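Local coordinates for protein complement factor H (Mus musculus, PDB 2YBY) that regulates the complement system of innate immunity, the fragment here being two consecutive sushi domains of a larger plasma regulator, at residues A1-E6 with P26-N31; P8-G13 with Y33-D38; R67-H72 with M109-N114; H72-G77 with L92-Y97. The protein carries 1 engineered substitution. All coordinates share one frame; numbering follows the deposited sequence. Where two conformers were deposited one is given.

Interaction 1. Residues A1-E6 with P26-N31. Engineered in segment 1-6: Ala1 (natural residue Thr).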
loop_
_atom_site.group_PDB
_atom_site.type_symbol
_atom_site.label_atom_id
_atom_site.label_comp_id
_atom_site.label_asym_id
_atom_site.label_seq_id
_atom_site.Cartn_x
_atom_site.Cartn_y
_atom_site.Cartn_z
ATOM N N ALA A 1 -33.187 2.681 7.432
ATOM C CA ALA A 1 -32.093 2.998 6.519
ATOM C C ALA A 1 -31.504 1.679 6.096
ATOM O O ALA A 1 -31.481 0.721 6.875
ATOM C CB ALA A 1 -31.040 3.840 7.222
ATOM N N LEU A 2 -31.040 1.609 4.854
ATOM C CA LEU A 2 -30.431 0.382 4.365
ATOM C C LEU A 2 -29.082 0.195 5.020
ATOM O O LEU A 2 -28.346 1.187 5.181
ATOM C CB LEU A 2 -30.217 0.458 2.850
ATOM C CG LEU A 2 -31.453 0.644 1.971
ATOM C CD1 LEU A 2 -31.065 1.001 0.573
ATOM C CD2 LEU A 2 -32.329 -0.611 1.977
ATOM N N LYS A 3 -28.754 -1.044 5.366
ATOM C CA LYS A 3 -27.484 -1.435 5.993
ATOM C C LYS A 3 -26.857 -2.582 5.153
ATOM O O LYS A 3 -26.914 -3.745 5.539
ATOM C CB LYS A 3 -27.708 -1.858 7.442
ATOM C CG LYS A 3 -28.143 -0.683 8.309
ATOM C CD LYS A 3 -28.277 -1.066 9.751
ATOM C CE LYS A 3 -28.555 0.142 10.611
ATOM N NZ LYS A 3 -28.431 -0.189 12.057
ATOM N N PRO A 4 -26.271 -2.237 3.996
ATOM C CA PRO A 4 -25.754 -3.281 3.097
ATOM C C PRO A 4 -24.318 -3.736 3.321
ATOM O O PRO A 4 -23.919 -4.700 2.675
ATOM C CB PRO A 4 -25.872 -2.626 1.731
ATOM C CG PRO A 4 -25.620 -1.191 1.981
ATOM C CD PRO A 4 -26.155 -0.897 3.379
ATOM N N CYS A 5 -23.535 -3.031 4.162
ATOM C CA CYS A 5 -22.121 -3.359 4.360
ATOM C C CYS A 5 -21.910 -4.195 5.586
ATOM O O CYS A 5 -22.058 -3.686 6.700
ATOM C CB CYS A 5 -21.278 -2.095 4.410
ATOM S SG CYS A 5 -21.190 -1.232 2.833
ATOM N N GLU A 6 -21.534 -5.451 5.392
ATOM C CA GLU A 6 -21.286 -6.350 6.507
ATOM C C GLU A 6 -19.901 -6.088 7.124
ATOM O O GLU A 6 -19.091 -5.338 6.562
ATOM C CB GLU A 6 -21.440 -7.832 6.070
ATOM C CG GLU A 6 -22.854 -8.213 5.629
ATOM C CD GLU A 6 -23.909 -8.329 6.711
ATOM O OE1 GLU A 6 -23.611 -8.871 7.799
ATOM O OE2 GLU A 6 -25.069 -7.951 6.435
ATOM N N PRO A 26 -24.361 -5.139 10.174
ATOM C CA PRO A 26 -24.100 -4.270 9.018
ATOM C C PRO A 26 -24.342 -2.778 9.235
ATOM O O PRO A 26 -25.007 -2.364 10.186
ATOM C CB PRO A 26 -24.995 -4.866 7.937
ATOM C CG PRO A 26 -26.187 -5.376 8.710
ATOM C CD PRO A 26 -25.573 -5.967 9.964
ATOM N N VAL A 27 -23.761 -1.956 8.342
ATOM C CA VAL A 27 -23.830 -0.504 8.447
ATOM C C VAL A 27 -24.283 0.113 7.123
ATOM O O VAL A 27 -24.231 -0.561 6.071
ATOM C CB VAL A 27 -22.465 0.111 8.896
ATOM C CG1 VAL A 27 -22.066 -0.380 10.279
ATOM C CG2 VAL A 27 -21.371 -0.182 7.880
ATOM N N SER A 28 -24.672 1.395 7.163
ATOM C CA SER A 28 -25.171 2.132 5.995
ATOM C C SER A 28 -24.118 2.720 5.100
ATOM O O SER A 28 -22.990 2.973 5.544
ATOM C CB SER A 28 -26.119 3.239 6.441
ATOM O OG SER A 28 -27.176 2.693 7.217
ATOM N N ILE A 29 -24.512 3.033 3.856
ATOM C CA ILE A 29 -23.657 3.672 2.857
ATOM C C ILE A 29 -23.282 5.045 3.396
ATOM O O ILE A 29 -24.118 5.740 3.978
ATOM C CB ILE A 29 -24.331 3.731 1.461
ATOM C CG1 ILE A 29 -24.325 2.331 0.802
ATOM C CG2 ILE A 29 -23.632 4.771 0.518
ATOM C CD1 ILE A 29 -25.422 2.151 -0.334
ATOM N N GLY A 30 -22.012 5.411 3.247
ATOM C CA GLY A 30 -21.496 6.668 3.765
ATOM C C GLY A 30 -20.651 6.484 5.010
ATOM O O GLY A 30 -19.796 7.326 5.288
ATOM N N ASN A 31 -20.855 5.400 5.786
ATOM C CA ASN A 31 -20.057 5.171 6.995
ATOM C C ASN A 31 -18.631 4.824 6.570
ATOM O O ASN A 31 -18.419 4.213 5.531
ATOM C CB ASN A 31 -20.604 4.031 7.832
ATOM C CG ASN A 31 -21.779 4.430 8.681
ATOM O OD1 ASN A 31 -22.893 4.624 8.187
ATOM N ND2 ASN A 31 -21.553 4.586 9.975
HETATM O O HOH W 1 -27.170 2.580 3.061
HETATM O O HOH W 2 -25.331 -0.099 12.187
#

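Interaction 2. Residues P8-G13 with Y33-D38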
loop_
_atom_site.group_PDB
_atom_site.type_symbol
_atom_site.label_atom_id
_atom_site.label_comp_id
_atom_site.label_asym_id
_atom_site.label_seq_id
_atom_site.Cartn_x
_atom_site.Cartn_y
_atom_site.Cartn_z
ATOM N N PRO A 8 -16.298 -5.889 7.702
ATOM C CA PRO A 8 -15.261 -6.093 6.684
ATOM C C PRO A 8 -14.070 -6.889 7.168
ATOM O O PRO A 8 -13.404 -6.488 8.139
ATOM C CB PRO A 8 -14.858 -4.667 6.312
ATOM C CG PRO A 8 -15.072 -3.882 7.515
ATOM C CD PRO A 8 -16.212 -4.531 8.278
ATOM N N GLN A 9 -13.798 -8.021 6.493
ATOM C CA GLN A 9 -12.630 -8.866 6.790
ATOM C C GLN A 9 -11.822 -9.035 5.513
ATOM O O GLN A 9 -12.374 -9.449 4.511
ATOM C CB GLN A 9 -13.055 -10.201 7.332
ATOM C CG GLN A 9 -13.891 -10.020 8.581
ATOM C CD GLN A 9 -14.165 -11.317 9.283
ATOM O OE1 GLN A 9 -13.346 -11.799 10.059
ATOM N NE2 GLN A 9 -15.318 -11.901 9.014
ATOM N N PHE A 10 -10.535 -8.638 5.522
ATOM C CA PHE A 10 -9.711 -8.628 4.312
ATOM C C PHE A 10 -8.278 -9.042 4.643
ATOM O O PHE A 10 -7.958 -9.132 5.820
ATOM C CB PHE A 10 -9.732 -7.222 3.686
ATOM C CG PHE A 10 -9.504 -6.069 4.640
ATOM C CD1 PHE A 10 -10.565 -5.513 5.359
ATOM C CD2 PHE A 10 -8.232 -5.599 4.891
ATOM C CE1 PHE A 10 -10.351 -4.436 6.221
ATOM C CE2 PHE A 10 -8.015 -4.560 5.796
ATOM C CZ PHE A 10 -9.076 -3.990 6.463
ATOM N N LYS A 11 -7.450 -9.356 3.636
ATOM C CA LYS A 11 -6.083 -9.786 3.897
ATOM C C LYS A 11 -5.156 -8.651 4.225
ATOM O O LYS A 11 -5.325 -7.522 3.755
ATOM C CB LYS A 11 -5.482 -10.554 2.700
ATOM C CG LYS A 11 -6.151 -11.886 2.419
ATOM C CD LYS A 11 -5.271 -12.788 1.544
ATOM C CE LYS A 11 -4.381 -13.706 2.339
ATOM N NZ LYS A 11 -3.600 -14.597 1.442
ATOM N N TYR A 12 -4.138 -8.971 4.997
ATOM C CA TYR A 12 -3.041 -8.118 5.341
ATOM C C TYR A 12 -3.363 -6.836 6.100
ATOM O O TYR A 12 -2.585 -5.887 6.072
ATOM C CB TYR A 12 -2.225 -7.798 4.095
ATOM C CG TYR A 12 -1.925 -9.005 3.238
ATOM C CD1 TYR A 12 -1.257 -10.107 3.759
ATOM C CD2 TYR A 12 -2.292 -9.039 1.901
ATOM C CE1 TYR A 12 -0.933 -11.200 2.956
ATOM C CE2 TYR A 12 -1.982 -10.129 1.091
ATOM C CZ TYR A 12 -1.335 -11.225 1.634
ATOM O OH TYR A 12 -1.013 -12.315 0.850
ATOM N N GLY A 13 -4.451 -6.846 6.826
ATOM C CA GLY A 13 -4.807 -5.731 7.673
ATOM C C GLY A 13 -6.163 -5.910 8.313
ATOM O O GLY A 13 -6.859 -6.918 8.104
ATOM N N TYR A 33 -14.537 3.618 8.255
ATOM C CA TYR A 33 -13.849 3.101 9.429
ATOM C C TYR A 33 -12.365 3.106 9.202
ATOM O O TYR A 33 -11.938 2.680 8.149
ATOM C CB TYR A 33 -14.323 1.663 9.720
ATOM C CG TYR A 33 -15.792 1.622 10.066
ATOM C CD1 TYR A 33 -16.224 1.940 11.344
ATOM C CD2 TYR A 33 -16.756 1.515 9.072
ATOM C CE1 TYR A 33 -17.578 2.024 11.655
ATOM C CE2 TYR A 33 -18.116 1.629 9.366
ATOM C CZ TYR A 33 -18.518 1.872 10.665
ATOM O OH TYR A 33 -19.834 2.055 11.003
ATOM N N SER A 34 -11.565 3.565 10.195
ATOM C CA SER A 34 -10.131 3.576 10.035
ATOM C C SER A 34 -9.595 2.158 10.072
ATOM O O SER A 34 -10.126 1.305 10.798
ATOM C CB SER A 34 -9.501 4.429 11.140
ATOM O OG SER A 34 -9.831 3.931 12.420
ATOM N N TYR A 35 -8.529 1.890 9.307
ATOM C CA TYR A 35 -7.890 0.584 9.288
ATOM C C TYR A 35 -6.407 0.743 9.096
ATOM O O TYR A 35 -5.929 1.791 8.657
ATOM C CB TYR A 35 -8.492 -0.350 8.212
ATOM C CG TYR A 35 -8.098 -0.019 6.788
ATOM C CD1 TYR A 35 -8.825 0.886 6.042
ATOM C CD2 TYR A 35 -7.017 -0.652 6.176
ATOM C CE1 TYR A 35 -8.495 1.166 4.715
ATOM C CE2 TYR A 35 -6.646 -0.345 4.870
ATOM C CZ TYR A 35 -7.413 0.542 4.128
ATOM O OH TYR A 35 -7.119 0.839 2.816
ATOM N N LYS A 36 -5.690 -0.308 9.396
ATOM C CA LYS A 36 -4.239 -0.340 9.241
ATOM C C LYS A 36 -3.870 -1.647 8.562
ATOM O O LYS A 36 -4.703 -2.560 8.453
ATOM C CB LYS A 36 -3.545 -0.204 10.611
ATOM C CG LYS A 36 -3.887 -1.331 11.561
ATOM C CD LYS A 36 -3.170 -1.230 12.908
ATOM C CE LYS A 36 -3.584 -2.358 13.833
ATOM N NZ LYS A 36 -2.710 -2.442 15.035
ATOM N N CYS A 37 -2.657 -1.717 8.074
ATOM C CA CYS A 37 -2.161 -2.893 7.389
ATOM C C CYS A 37 -1.009 -3.515 8.150
ATOM O O CYS A 37 -0.269 -2.844 8.853
ATOM C CB CYS A 37 -1.752 -2.550 5.963
ATOM S SG CYS A 37 -3.081 -1.827 4.977
ATOM N N ASP A 38 -0.777 -4.802 7.870
ATOM C CA ASP A 38 0.341 -5.544 8.433
ATOM C C ASP A 38 1.685 -4.931 7.988
ATOM O O ASP A 38 1.776 -4.346 6.913
ATOM C CB ASP A 38 0.330 -6.990 7.910
ATOM C CG ASP A 38 -0.899 -7.823 8.226
ATOM O OD1 ASP A 38 -1.800 -7.316 8.913
ATOM O OD2 ASP A 38 -0.972 -8.959 7.746
#

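Interaction 3. Residues R67-H72 with M109-N114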
loop_
_atom_site.group_PDB
_atom_site.type_symbol
_atom_site.label_atom_id
_atom_site.label_comp_id
_atom_site.label_asym_id
_atom_site.label_seq_id
_atom_site.Cartn_x
_atom_site.Cartn_y
_atom_site.Cartn_z
ATOM N N ARG A 67 0.932 -4.497 -1.186
ATOM C CA ARG A 67 2.355 -4.440 -0.874
ATOM C C ARG A 67 2.883 -2.990 -0.782
ATOM O O ARG A 67 2.519 -2.135 -1.592
ATOM C CB ARG A 67 3.187 -5.230 -1.910
ATOM C CG ARG A 67 4.689 -5.283 -1.642
ATOM C CD ARG A 67 5.084 -5.921 -0.354
ATOM N NE ARG A 67 4.829 -7.359 -0.310
ATOM C CZ ARG A 67 4.897 -8.110 0.793
ATOM N NH1 ARG A 67 5.165 -7.554 1.973
ATOM N NH2 ARG A 67 4.672 -9.418 0.730
ATOM N N LYS A 68 3.719 -2.738 0.231
ATOM C CA LYS A 68 4.391 -1.477 0.463
ATOM C C LYS A 68 5.858 -1.670 0.098
ATOM O O LYS A 68 6.475 -2.665 0.501
ATOM C CB LYS A 68 4.295 -1.099 1.947
ATOM C CG LYS A 68 4.948 0.187 2.334
ATOM C CD LYS A 68 4.760 0.520 3.816
ATOM C CE LYS A 68 5.726 -0.232 4.681
ATOM N NZ LYS A 68 5.631 0.182 6.106
ATOM N N CYS A 69 6.405 -0.731 -0.689
ATOM C CA CYS A 69 7.816 -0.712 -1.034
ATOM C C CYS A 69 8.353 0.636 -0.628
ATOM O O CYS A 69 7.882 1.654 -1.133
ATOM C CB CYS A 69 8.032 -0.932 -2.523
ATOM S SG CYS A 69 7.266 -2.419 -3.185
ATOM N N VAL A 70 9.383 0.656 0.186
ATOM C CA VAL A 70 9.980 1.883 0.685
ATOM C C VAL A 70 11.185 2.216 -0.169
ATOM O O VAL A 70 12.049 1.347 -0.408
ATOM C CB VAL A 70 10.363 1.745 2.179
ATOM C CG1 VAL A 70 11.128 2.977 2.667
ATOM C CG2 VAL A 70 9.108 1.488 3.032
ATOM N N PHE A 71 11.259 3.470 -0.636
ATOM C CA PHE A 71 12.402 3.945 -1.394
ATOM C C PHE A 71 13.286 4.753 -0.458
ATOM O O PHE A 71 12.779 5.652 0.203
ATOM C CB PHE A 71 11.972 4.841 -2.561
ATOM C CG PHE A 71 13.159 5.333 -3.344
ATOM C CD1 PHE A 71 13.922 4.455 -4.094
ATOM C CD2 PHE A 71 13.580 6.647 -3.245
ATOM C CE1 PHE A 71 15.035 4.893 -4.792
ATOM C CE2 PHE A 71 14.693 7.094 -3.956
ATOM C CZ PHE A 71 15.404 6.215 -4.734
ATOM N N HIS A 72 14.580 4.450 -0.390
ATOM C CA HIS A 72 15.506 5.228 0.451
ATOM C C HIS A 72 16.921 5.067 -0.063
ATOM O O HIS A 72 17.438 5.991 -0.671
ATOM C CB HIS A 72 15.387 4.862 1.953
ATOM C CG HIS A 72 16.087 5.818 2.876
ATOM N ND1 HIS A 72 15.937 5.732 4.246
ATOM C CD2 HIS A 72 16.951 6.823 2.604
ATOM C CE1 HIS A 72 16.666 6.708 4.761
ATOM N NE2 HIS A 72 17.317 7.372 3.821
ATOM N N MET A 109 12.217 0.973 -11.295
ATOM C CA MET A 109 11.904 -0.070 -10.310
ATOM C C MET A 109 10.405 0.004 -10.147
ATOM O O MET A 109 9.886 1.122 -10.050
ATOM C CB MET A 109 12.448 0.286 -8.922
ATOM C CG MET A 109 13.690 -0.299 -8.585
ATOM S SD MET A 109 14.212 -0.083 -6.907
ATOM C CE MET A 109 13.905 1.561 -6.473
ATOM N N THR A 110 9.732 -1.160 -10.013
ATOM C CA THR A 110 8.286 -1.205 -9.828
ATOM C C THR A 110 8.023 -1.899 -8.497
ATOM O O THR A 110 8.700 -2.873 -8.163
ATOM C CB THR A 110 7.644 -1.912 -11.010
ATOM O OG1 THR A 110 7.921 -1.124 -12.185
ATOM C CG2 THR A 110 6.135 -2.089 -10.844
ATOM N N CYS A 111 7.064 -1.380 -7.722
ATOM C CA CYS A 111 6.675 -2.031 -6.481
ATOM C C CYS A 111 5.700 -3.181 -6.854
ATOM O O CYS A 111 4.578 -2.915 -7.297
ATOM C CB CYS A 111 6.031 -1.024 -5.535
ATOM S SG CYS A 111 5.515 -1.730 -3.947
ATOM N N THR A 112 6.161 -4.426 -6.750
ATOM C CA THR A 112 5.359 -5.619 -7.082
ATOM C C THR A 112 4.841 -6.278 -5.823
ATOM O O THR A 112 5.195 -5.873 -4.724
ATOM C CB THR A 112 6.191 -6.622 -7.923
ATOM O OG1 THR A 112 7.109 -7.330 -7.098
ATOM C CG2 THR A 112 6.947 -5.974 -9.075
ATOM N N GLU A 113 4.051 -7.350 -5.998
ATOM C CA GLU A 113 3.488 -8.127 -4.887
ATOM C C GLU A 113 4.582 -8.622 -3.946
ATOM O O GLU A 113 4.310 -8.769 -2.758
ATOM C CB GLU A 113 2.607 -9.294 -5.405
ATOM C CG GLU A 113 3.316 -10.304 -6.291
ATOM C CD GLU A 113 2.399 -11.357 -6.892
ATOM O OE1 GLU A 113 1.465 -11.811 -6.191
ATOM O OE2 GLU A 113 2.623 -11.736 -8.065
ATOM N N ASN A 114 5.823 -8.823 -4.455
ATOM C CA ASN A 114 6.990 -9.273 -3.688
ATOM C C ASN A 114 8.108 -8.223 -3.550
ATOM O O ASN A 114 9.282 -8.575 -3.476
ATOM C CB ASN A 114 7.562 -10.537 -4.313
ATOM C CG ASN A 114 6.703 -11.761 -4.088
ATOM O OD1 ASN A 114 6.455 -12.169 -2.945
ATOM N ND2 ASN A 114 6.255 -12.399 -5.158
#

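Interaction 4. Residues H72-G77 with L92-Y97. With EDO (1,2-ethanediol), chain B.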
loop_
_atom_site.group_PDB
_atom_site.type_symbol
_atom_site.label_atom_id
_atom_site.label_comp_id
_atom_site.label_asym_id
_atom_site.label_seq_id
_atom_site.Cartn_x
_atom_site.Cartn_y
_atom_site.Cartn_z
ATOM N N HIS A 72 14.580 4.450 -0.390
ATOM C CA HIS A 72 15.506 5.228 0.451
ATOM C C HIS A 72 16.921 5.067 -0.063
ATOM O O HIS A 72 17.438 5.991 -0.671
ATOM C CB HIS A 72 15.387 4.862 1.953
ATOM C CG HIS A 72 16.087 5.818 2.876
ATOM N ND1 HIS A 72 15.937 5.732 4.246
ATOM C CD2 HIS A 72 16.951 6.823 2.604
ATOM C CE1 HIS A 72 16.666 6.708 4.761
ATOM N NE2 HIS A 72 17.317 7.372 3.821
ATOM N N TYR A 73 17.547 3.885 0.144
ATOM C CA TYR A 73 18.927 3.607 -0.226
ATOM C C TYR A 73 19.048 2.956 -1.605
ATOM O O TYR A 73 18.289 2.020 -1.899
ATOM C CB TYR A 73 19.561 2.687 0.843
ATOM C CG TYR A 73 19.291 3.150 2.261
ATOM C CD1 TYR A 73 19.990 4.215 2.813
ATOM C CD2 TYR A 73 18.317 2.540 3.041
ATOM C CE1 TYR A 73 19.741 4.649 4.115
ATOM C CE2 TYR A 73 18.048 2.971 4.334
ATOM C CZ TYR A 73 18.767 4.022 4.876
ATOM O OH TYR A 73 18.508 4.455 6.157
ATOM N N VAL A 74 20.019 3.406 -2.412
ATOM C CA VAL A 74 20.340 2.825 -3.701
ATOM C C VAL A 74 21.841 2.543 -3.669
ATOM O O VAL A 74 22.612 3.469 -3.440
ATOM C CB VAL A 74 19.999 3.722 -4.914
ATOM C CG1 VAL A 74 20.388 3.006 -6.221
ATOM C CG2 VAL A 74 18.503 4.066 -4.917
ATOM N N GLU A 75 22.235 1.296 -3.904
ATOM C CA GLU A 75 23.651 0.930 -3.957
ATOM C C GLU A 75 24.178 1.365 -5.319
ATOM O O GLU A 75 23.602 0.977 -6.337
ATOM C CB GLU A 75 23.864 -0.581 -3.756
ATOM C CG GLU A 75 25.334 -0.993 -3.788
ATOM C CD GLU A 75 25.582 -2.488 -3.783
ATOM O OE1 GLU A 75 24.823 -3.210 -3.104
ATOM O OE2 GLU A 75 26.503 -2.945 -4.497
ATOM N N ASN A 76 25.278 2.144 -5.321
ATOM C CA ASN A 76 25.939 2.698 -6.516
ATOM C C ASN A 76 24.956 3.614 -7.255
ATOM O O ASN A 76 24.931 3.634 -8.485
ATOM C CB ASN A 76 26.492 1.615 -7.453
ATOM C CG ASN A 76 27.719 0.905 -6.912
ATOM O OD1 ASN A 76 28.628 1.534 -6.363
ATOM N ND2 ASN A 76 27.790 -0.405 -7.082
ATOM N N GLY A 77 24.181 4.369 -6.487
ATOM C CA GLY A 77 23.179 5.273 -7.028
ATOM C C GLY A 77 22.810 6.359 -6.045
ATOM O O GLY A 77 23.297 6.405 -4.910
ATOM N N LEU A 92 9.265 4.132 -10.072
ATOM C CA LEU A 92 10.089 5.343 -10.108
ATOM C C LEU A 92 11.372 5.067 -10.869
ATOM O O LEU A 92 11.709 3.908 -11.109
ATOM C CB LEU A 92 10.370 5.969 -8.727
ATOM C CG LEU A 92 11.444 5.335 -7.860
ATOM C CD1 LEU A 92 11.955 6.311 -6.802
ATOM C CD2 LEU A 92 10.921 4.111 -7.185
ATOM N N LYS A 93 12.038 6.117 -11.281
ATOM C CA LYS A 93 13.288 5.988 -12.026
ATOM C C LYS A 93 14.411 6.225 -11.044
ATOM O O LYS A 93 14.434 7.235 -10.332
ATOM C CB LYS A 93 13.387 6.987 -13.181
ATOM C CG LYS A 93 14.525 6.647 -14.132
ATOM C CD LYS A 93 14.610 7.683 -15.230
ATOM C CE LYS A 93 15.770 7.412 -16.165
ATOM N NZ LYS A 93 15.435 6.388 -17.217
ATOM N N VAL A 94 15.333 5.265 -10.973
ATOM C CA VAL A 94 16.474 5.340 -10.073
ATOM C C VAL A 94 17.658 5.914 -10.859
ATOM O O VAL A 94 17.854 5.572 -12.018
ATOM C CB VAL A 94 16.758 3.924 -9.547
ATOM C CG1 VAL A 94 18.016 3.843 -8.705
ATOM C CG2 VAL A 94 15.565 3.410 -8.766
ATOM N N GLN A 95 18.455 6.712 -10.187
ATOM C CA GLN A 95 19.633 7.369 -10.719
ATOM C C GLN A 95 20.860 6.528 -10.337
ATOM O O GLN A 95 21.304 6.601 -9.203
ATOM C CB GLN A 95 19.718 8.802 -10.136
ATOM C CG GLN A 95 21.047 9.528 -10.273
ATOM C CD GLN A 95 21.183 10.097 -11.638
ATOM O OE1 GLN A 95 20.719 11.203 -11.902
ATOM N NE2 GLN A 95 21.789 9.337 -12.536
ATOM N N CYS A 96 21.341 5.705 -11.261
ATOM C CA CYS A 96 22.566 4.905 -11.074
ATOM C C CYS A 96 23.794 5.750 -11.441
ATOM O O CYS A 96 23.669 6.723 -12.190
ATOM C CB CYS A 96 22.519 3.635 -11.911
ATOM S SG CYS A 96 21.230 2.478 -11.414
ATOM N N TYR A 97 24.980 5.344 -10.954
ATOM C CA TYR A 97 26.245 6.044 -11.271
ATOM C C TYR A 97 27.277 5.193 -11.993
ATOM O O TYR A 97 27.245 3.979 -11.904
ATOM C CB TYR A 97 26.907 6.517 -9.967
ATOM C CG TYR A 97 26.133 7.549 -9.178
ATOM C CD1 TYR A 97 25.647 8.701 -9.789
ATOM C CD2 TYR A 97 26.038 7.464 -7.797
ATOM C CE1 TYR A 97 24.995 9.690 -9.052
ATOM C CE2 TYR A 97 25.370 8.429 -7.054
ATOM C CZ TYR A 97 24.842 9.541 -7.683
ATOM O OH TYR A 97 24.172 10.502 -6.953
HETATM C C1 EDO B . 17.225 8.551 -7.095
HETATM O O1 EDO B . 17.821 7.260 -7.295
HETATM C C2 EDO B . 16.362 8.950 -8.277
HETATM O O2 EDO B . 15.017 8.592 -7.975
#

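Interaction 1. Residues A1-E6 with P26-N31
Leu2 opens the contact with its carbonyl O, which accepts a hydrogen bond from Ser28 OG at 2.8 Å, the hydroxyl standing tilted from the carbonyl plane. The pair belongs to the N-terminal end of a sushi domain, where the entering chain lies against the loop that precedes strand 32-37. The same Leu2 O is bridged by one water to Ile29 N, so two donors grip it. At Lys3 the alkyl chain runs along Pro26 O, with CD 3.5 Å from that oxygen. Extended beyond CG, it carries NZ to a second water that also reaches Pro26 O. Pro4 turns CG onto Ile29 CG1 at 3.9 Å, the two side chains crossing at about a right angle. Cys5 then forms a single antiparallel bridge with Val27: Cys5 N donates to Val27 O at 3.2 Å, and Val27 N returns a bond to Cys5 O at 2.9 Å. The disulfide of Cys5 with Cys54 ties this bridge to strand 50-55, while Trp59 packs on both Cys5 and Val27. Glu6, bent at chi2 (-72°), lies alongside Pro26, pointing the same way, and its OE2 comes 3.4 Å from Pro26 CB.

Interaction 2. Residues P8-G13 with Y33-D38
Tyr12 and Asp38 bury the most surface here, followed by Phe10, whose ring packs on Tyr35. Tyr12 O, at the bend leading into strand 13-15, accepts a nearly straight hydrogen bond from Asp38 N (2.8 Å, 172° at the hydrogen). The Asp38 carboxylate folds back over the same peptide. Its plane is almost perpendicular to the Tyr12 ring, and OD2 sits at that ring's edge, 4.2 Å from Tyr12 CD1. Next along the chain, Gly13 pairs with Cys37 as an antiparallel non-hydrogen-bonded pair, their CA atoms only 3.9 Å apart, which begins the sheet of the first sushi domain. Deeper in, Phe10 directs its edge at the face of Tyr35 in an offset edge-to-face pair, centroids 5.5 Å apart and planes at 79°. Phe10 CZ leads, 3.9 Å from Tyr35 CD2. With CG lying between backbone N and carbonyl carbon (chi1 47°), the Phe10 ring is swung toward strand 33-37; Leu52 packs against both rings. The chemistry thus divides in two: aromatic packing inside, and outside it a carboxylate whose OD1 forms a salt bridge with Arg14, a positive partner that would probably offset the charge brought close to Tyr12 O.

Interaction 3. Residues R67-H72 with M109-N114
A disulfide between two strands of different sheets is the heart of this contact, in the second sushi domain close to its junction with the first. Cys69 SG and Cys111 SG are bonded at 2.0 Å with a chi3 of 80°, joining strand 67-71 to strand 109-112. The strands run roughly antiparallel, 147° between their directions, with axes 6.9 Å apart at closest approach. The two half-cystines reach the bond differently: SG of Cys69 sits beside its backbone N, whereas SG of Cys111 lies opposite its own (chi1 -180°). One of the paired disulfides that define the sushi fold, this link has a side-chain contact on either side of it along strand 67-71. At one end Arg67, bent at chi2 and chi3, wraps over the turn following strand 109-112. Its CG lies 3.2 Å from Thr112 O, and NE donates a nearly straight bond of 2.9 Å to Glu113 O, which lies in the guanidinium plane even though NE stands above the plane of that carbonyl. The turn itself is an ST turn, Thr112 OG1 accepting from Asn114 N and also hydrogen-bonded to Gly115 O. At the other end, Met109 brings its methyl CE to the edge of the Phe71 ring, 3.7 Å from CD1, the side chains crossing at about a right angle. Trp116 of strand 115-117 covers the disulfide and also touches Met109. Arg67 reaches back to the first domain, hydrogen-bonding through NH1 to Gly40 O and forming a cation-pi contact with Phe41, while strand 84-87 pairs with 66-71 and strand 91-93 with 108-112.

Interaction 4. Residues H72-G77 with L92-Y97
Gly77 and Cys96 bring their backbones together in a single bridge, the CA atoms 4.1 Å apart, where a type II turn from Val74 to Gly77 meets the chain leaving strand 92-93. One hydrogen bond joins the backbones directly: Tyr97 N donates to Asn76 O at 3.0 Å. Gly77 CA comes within 3.2 Å of Gln95 O, the two backbones being closely apposed here. The Tyr97 ring lies against the Gly77 peptide, CE2 3.4 Å from Gly77 C. Its CG is turned beside the backbone N (chi1 -64°), which carries the ring across the end of the turn. Further in, Val74 and Val94 reach toward each other tip to tip, their CG1 methyls 3.5 Å apart in close apolar packing. A 1,2-ethanediol, probably from the crystallisation liquor, lies next to these valines: its O2 donates to Lys93 O at 2.8 Å, and its O1 accepts an almost perfectly straight bond from Gln95 N. The diol is also hydrogen-bonded to Asp78 O, just after 72-77, and so links the two parts of the backbone beside the bridge. Gln95, bent at chi2, turns its own amide NE2 back to Cys96 O. The disulfide of Cys96 with Cys122 closes the far end of the second sushi domain, where Glu75 makes backbone bonds to Pro120 and Cys122. Towards the interior, Val94 and Leu92 pack on Met109 of strand 108-112, the neighbour of strand 91-93 in the sheet.

How the interactions relate
The four contacts follow one another along an elongated pair of sushi domains, interactions 1 and 2 in the first and interactions 3 and 4 in the second. Interactions 1 and 2, with centres 18 Å apart, touch where Val27 CG1 lies 3.4 Å from Tyr33 OH. Across the domain junction, interactions 2 and 3 do not touch; their nearest atoms are about 6 Å apart. Interaction 4 is nested within the chain loop closed by interaction 3, and their centres lie 14 Å apart; Met109 CE packs on Val94 CG2 at 3.4 Å and Phe71 on Leu92, so the two share apolar packing, with the 1,2-ethanediol beside it, near Val94 and Phe71. Interactions 1 and 4, with centres 46 Å apart, occupy opposite sides of the chain's centre.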